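Local coordinates for protein bifunctional endo-1,4-beta-xylanase A (Neocallimastix patriciarum, PDB 2VG9) that hydrolyses internal beta-1,4-xylosidic linkages of xylan, as the family 11 glycoside hydrolase domain of a bifunctional endo-xylanase, at residues 73-78 with 212-217. Numbering follows the deposited sequence.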
ATOM      1  N   ILE A  73     -13.997  -0.678  -8.285  1.00 11.32           N
ATOM      2  CA  ILE A  73     -13.398  -0.894  -6.959  1.00 11.06           C
ATOM      3  C   ILE A  73     -13.234   0.499  -6.362  1.00 10.62           C
ATOM      4  O   ILE A  73     -12.561   1.347  -6.941  1.00  9.94           O
ATOM      5  CB  ILE A  73     -12.046  -1.665  -6.998  1.00 10.97           C
ATOM      6  CG1 ILE A  73     -12.179  -3.026  -7.711  1.00 11.72           C
ATOM      7  CG2 ILE A  73     -11.451  -1.826  -5.528  1.00  9.95           C
ATOM      8  CD1 ILE A  73     -10.787  -3.738  -7.948  1.00 11.72           C
ATOM      9  N   GLY A  74     -13.906   0.742  -5.238  1.00 10.65           N
ATOM     10  CA  GLY A  74     -13.794   2.029  -4.542  1.00 11.01           C
ATOM     11  C   GLY A  74     -13.038   1.901  -3.224  1.00 10.88           C
ATOM     12  O   GLY A  74     -13.122   0.858  -2.540  1.00 11.01           O
ATOM     13  N   LEU A  75     -12.293   2.946  -2.867  1.00 10.11           N
ATOM     14  CA  LEU A  75     -11.686   3.034  -1.529  1.00  9.99           C
ATOM     15  C   LEU A  75     -11.895   4.453  -1.023  1.00  9.57           C
ATOM     16  O   LEU A  75     -11.510   5.416  -1.698  1.00  9.09           O
ATOM     17  CB  LEU A  75     -10.185   2.638  -1.518  1.00 10.24           C
ATOM     18  CG  LEU A  75      -9.422   2.610  -0.150  1.00  9.81           C
ATOM     19  CD1 LEU A  75      -8.283   1.593  -0.158  1.00  9.45           C
ATOM     20  CD2 LEU A  75      -8.831   3.982   0.217  1.00  8.09           C
ATOM     21  N   ASP A  76     -12.490   4.564   0.168  1.00  8.50           N
ATOM     22  CA  ASP A  76     -12.733   5.853   0.794  1.00  8.79           C
ATOM     23  C   ASP A  76     -11.992   5.813   2.101  1.00  8.57           C
ATOM     24  O   ASP A  76     -12.048   4.809   2.794  1.00  9.34           O
ATOM     25  CB  ASP A  76     -14.224   6.054   1.057  1.00  8.60           C
ATOM     26  CG  ASP A  76     -15.033   6.122  -0.207  1.00  9.53           C
ATOM     27  OD1 ASP A  76     -14.740   6.963  -1.039  1.00  8.60           O
ATOM     28  OD2 ASP A  76     -15.978   5.324  -0.376  1.00 12.46           O
ATOM     29  N   TYR A  77     -11.284   6.881   2.428  1.00  8.07           N
ATOM     30  CA  TYR A  77     -10.459   6.911   3.628  1.00  8.08           C
ATOM     31  C   TYR A  77     -10.434   8.328   4.226  1.00  8.92           C
ATOM     32  O   TYR A  77     -10.642   9.328   3.525  1.00  8.37           O
ATOM     33  CB  TYR A  77      -9.029   6.384   3.319  1.00  8.97           C
ATOM     34  CG  TYR A  77      -8.163   7.370   2.537  1.00  8.35           C
ATOM     35  CD1 TYR A  77      -7.129   8.080   3.173  1.00  8.81           C
ATOM     36  CD2 TYR A  77      -8.391   7.595   1.177  1.00  8.67           C
ATOM     37  CE1 TYR A  77      -6.331   9.033   2.444  1.00  9.44           C
ATOM     38  CE2 TYR A  77      -7.619   8.527   0.438  1.00  8.10           C
ATOM     39  CZ  TYR A  77      -6.602   9.240   1.086  1.00  8.83           C
ATOM     40  OH  TYR A  77      -5.889  10.118   0.354  1.00  6.62           O
ATOM     41  N   ALA A  78     -10.229   8.407   5.537  1.00  8.99           N
ATOM     42  CA  ALA A  78      -9.864   9.677   6.201  1.00  9.25           C
ATOM     43  C   ALA A  78      -8.858   9.339   7.304  1.00  9.32           C
ATOM     44  O   ALA A  78      -9.097   8.411   8.094  1.00  8.84           O
ATOM     45  CB  ALA A  78     -11.102  10.396   6.789  1.00  8.83           C
ATOM     46  N   LEU A 212     -12.094   4.035   6.769  1.00  7.09           N
ATOM     47  CA  LEU A 212     -11.552   3.224   5.678  1.00  8.56           C
ATOM     48  C   LEU A 212     -12.620   2.280   5.184  1.00  8.79           C
ATOM     49  O   LEU A 212     -13.092   1.435   5.924  1.00  8.59           O
ATOM     50  CB  LEU A 212     -10.293   2.440   6.089  1.00  8.04           C
ATOM     51  CG  LEU A 212      -9.658   1.610   4.978  1.00  8.12           C
ATOM     52  CD1 LEU A 212      -9.458   2.423   3.717  1.00  4.05           C
ATOM     53  CD2 LEU A 212      -8.310   1.014   5.473  1.00 10.01           C
ATOM     54  N   ASP A 213     -12.988   2.435   3.926  1.00  8.62           N
ATOM     55  CA  ASP A 213     -13.998   1.567   3.323  1.00 10.21           C
ATOM     56  C   ASP A 213     -13.414   1.109   2.003  1.00 10.49           C
ATOM     57  O   ASP A 213     -12.870   1.913   1.256  1.00  9.69           O
ATOM     58  CB  ASP A 213     -15.287   2.352   3.053  1.00  9.06           C
ATOM     59  CG  ASP A 213     -16.494   1.452   2.791  1.00 12.10           C
ATOM     60  OD1 ASP A 213     -16.405   0.218   2.900  1.00 12.15           O
ATOM     61  OD2 ASP A 213     -17.560   2.012   2.477  1.00 13.00           O
ATOM     62  N   VAL A 214     -13.503  -0.187   1.748  1.00 10.94           N
ATOM     63  CA  VAL A 214     -13.041  -0.780   0.474  1.00 12.83           C
ATOM     64  C   VAL A 214     -14.206  -1.606  -0.043  1.00 13.99           C
ATOM     65  O   VAL A 214     -14.785  -2.393   0.714  1.00 14.60           O
ATOM     66  CB  VAL A 214     -11.786  -1.674   0.670  1.00 12.95           C
ATOM     67  CG1 VAL A 214     -11.215  -2.098  -0.691  1.00 14.37           C
ATOM     68  CG2 VAL A 214     -10.707  -0.940   1.463  1.00 13.47           C
ATOM     69  N   TYR A 215     -14.589  -1.405  -1.298  1.00 14.33           N
ATOM     70  CA  TYR A 215     -15.713  -2.157  -1.874  1.00 15.98           C
ATOM     71  C   TYR A 215     -15.575  -2.406  -3.400  1.00 17.81           C
ATOM     72  O   TYR A 215     -14.804  -1.717  -4.101  1.00 15.83           O
ATOM     73  CB  TYR A 215     -17.032  -1.434  -1.576  1.00 15.53           C
ATOM     74  CG  TYR A 215     -17.159  -0.068  -2.252  1.00 14.63           C
ATOM     75  CD1 TYR A 215     -17.769   0.050  -3.516  1.00 11.33           C
ATOM     76  CD2 TYR A 215     -16.664   1.086  -1.639  1.00 12.98           C
ATOM     77  CE1 TYR A 215     -17.867   1.263  -4.159  1.00 13.27           C
ATOM     78  CE2 TYR A 215     -16.783   2.335  -2.275  1.00 14.43           C
ATOM     79  CZ  TYR A 215     -17.376   2.405  -3.531  1.00 14.62           C
ATOM     80  OH  TYR A 215     -17.505   3.600  -4.186  1.00 13.53           O
ATOM     81  N   THR A 216     -16.349  -3.374  -3.905  1.00 19.71           N
ATOM     82  CA  THR A 216     -16.468  -3.608  -5.352  1.00 23.17           C
ATOM     83  C   THR A 216     -17.915  -3.732  -5.740  1.00 24.18           C
ATOM     84  O   THR A 216     -18.690  -4.371  -5.018  1.00 25.33           O
ATOM     85  CB  THR A 216     -15.933  -4.967  -5.809  1.00 23.21           C
ATOM     86  OG1 THR A 216     -15.079  -5.554  -4.826  1.00 28.63           O
ATOM     87  CG2 THR A 216     -15.272  -4.859  -7.163  1.00 21.69           C
ATOM     88  N   THR A 217     -18.267  -3.160  -6.886  1.00 25.74           N
ATOM     89  CA  THR A 217     -19.622  -3.267  -7.450  1.00 27.84           C
ATOM     90  C   THR A 217     -19.542  -3.785  -8.894  1.00 28.39           C
ATOM     91  O   THR A 217     -18.431  -3.924  -9.465  1.00 29.31           O
ATOM     92  CB  THR A 217     -20.332  -1.908  -7.462  1.00 27.61           C
ATOM     93  OG1 THR A 217     -19.669  -1.063  -8.406  1.00 29.66           O
ATOM     94  CG2 THR A 217     -20.273  -1.228  -6.107  1.00 28.32           C
TER
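Asp76 O accepts the backbone N-H of Asp213 at 2.8 Å and also takes a CA-H...O contact from Leu212, so two groups of the neighbouring strand meet this one carbonyl. The pair belongs to the outer antiparallel sheet of the beta jelly roll of GH11 xylanases, in which strand 203-216, ending next to the C-terminus, lies between strands 40-45 and 73-86. Asp76 N returns the bond to Asp213 O, completing an antiparallel hydrogen-bonded pair; Gly74 and Tyr215 form the next one, with Gly74 N 2.9 Å from Tyr215 O. Ile73, Leu75, Tyr77, Leu212 and Val214 point to the inner face, where Leu75 and Val214 both touch Val194 of strand 190-200 in the other sheet. Leu212 CD1 reaches across the strands, 3.9 Å from Leu75 CG and 4.0 Å from Tyr77 CB, while Leu75 CD1 meets Val214 CG2. The phenol of Tyr77 leads away from this pairing to a hydrogen bond with Glu116. On the opposite face, Tyr215 CG sits between its own backbone N and carbonyl carbon (chi1 65°), which swings the ring across the strand over Gly74. With no side chain in the way, Gly74 CA makes a CH-pi contact 3.9 Å from the ring centroid, 21° off the normal. Asp76 OD2 approaches the same ring in its plane, at the edge, 3.6 Å from Tyr215 CE2.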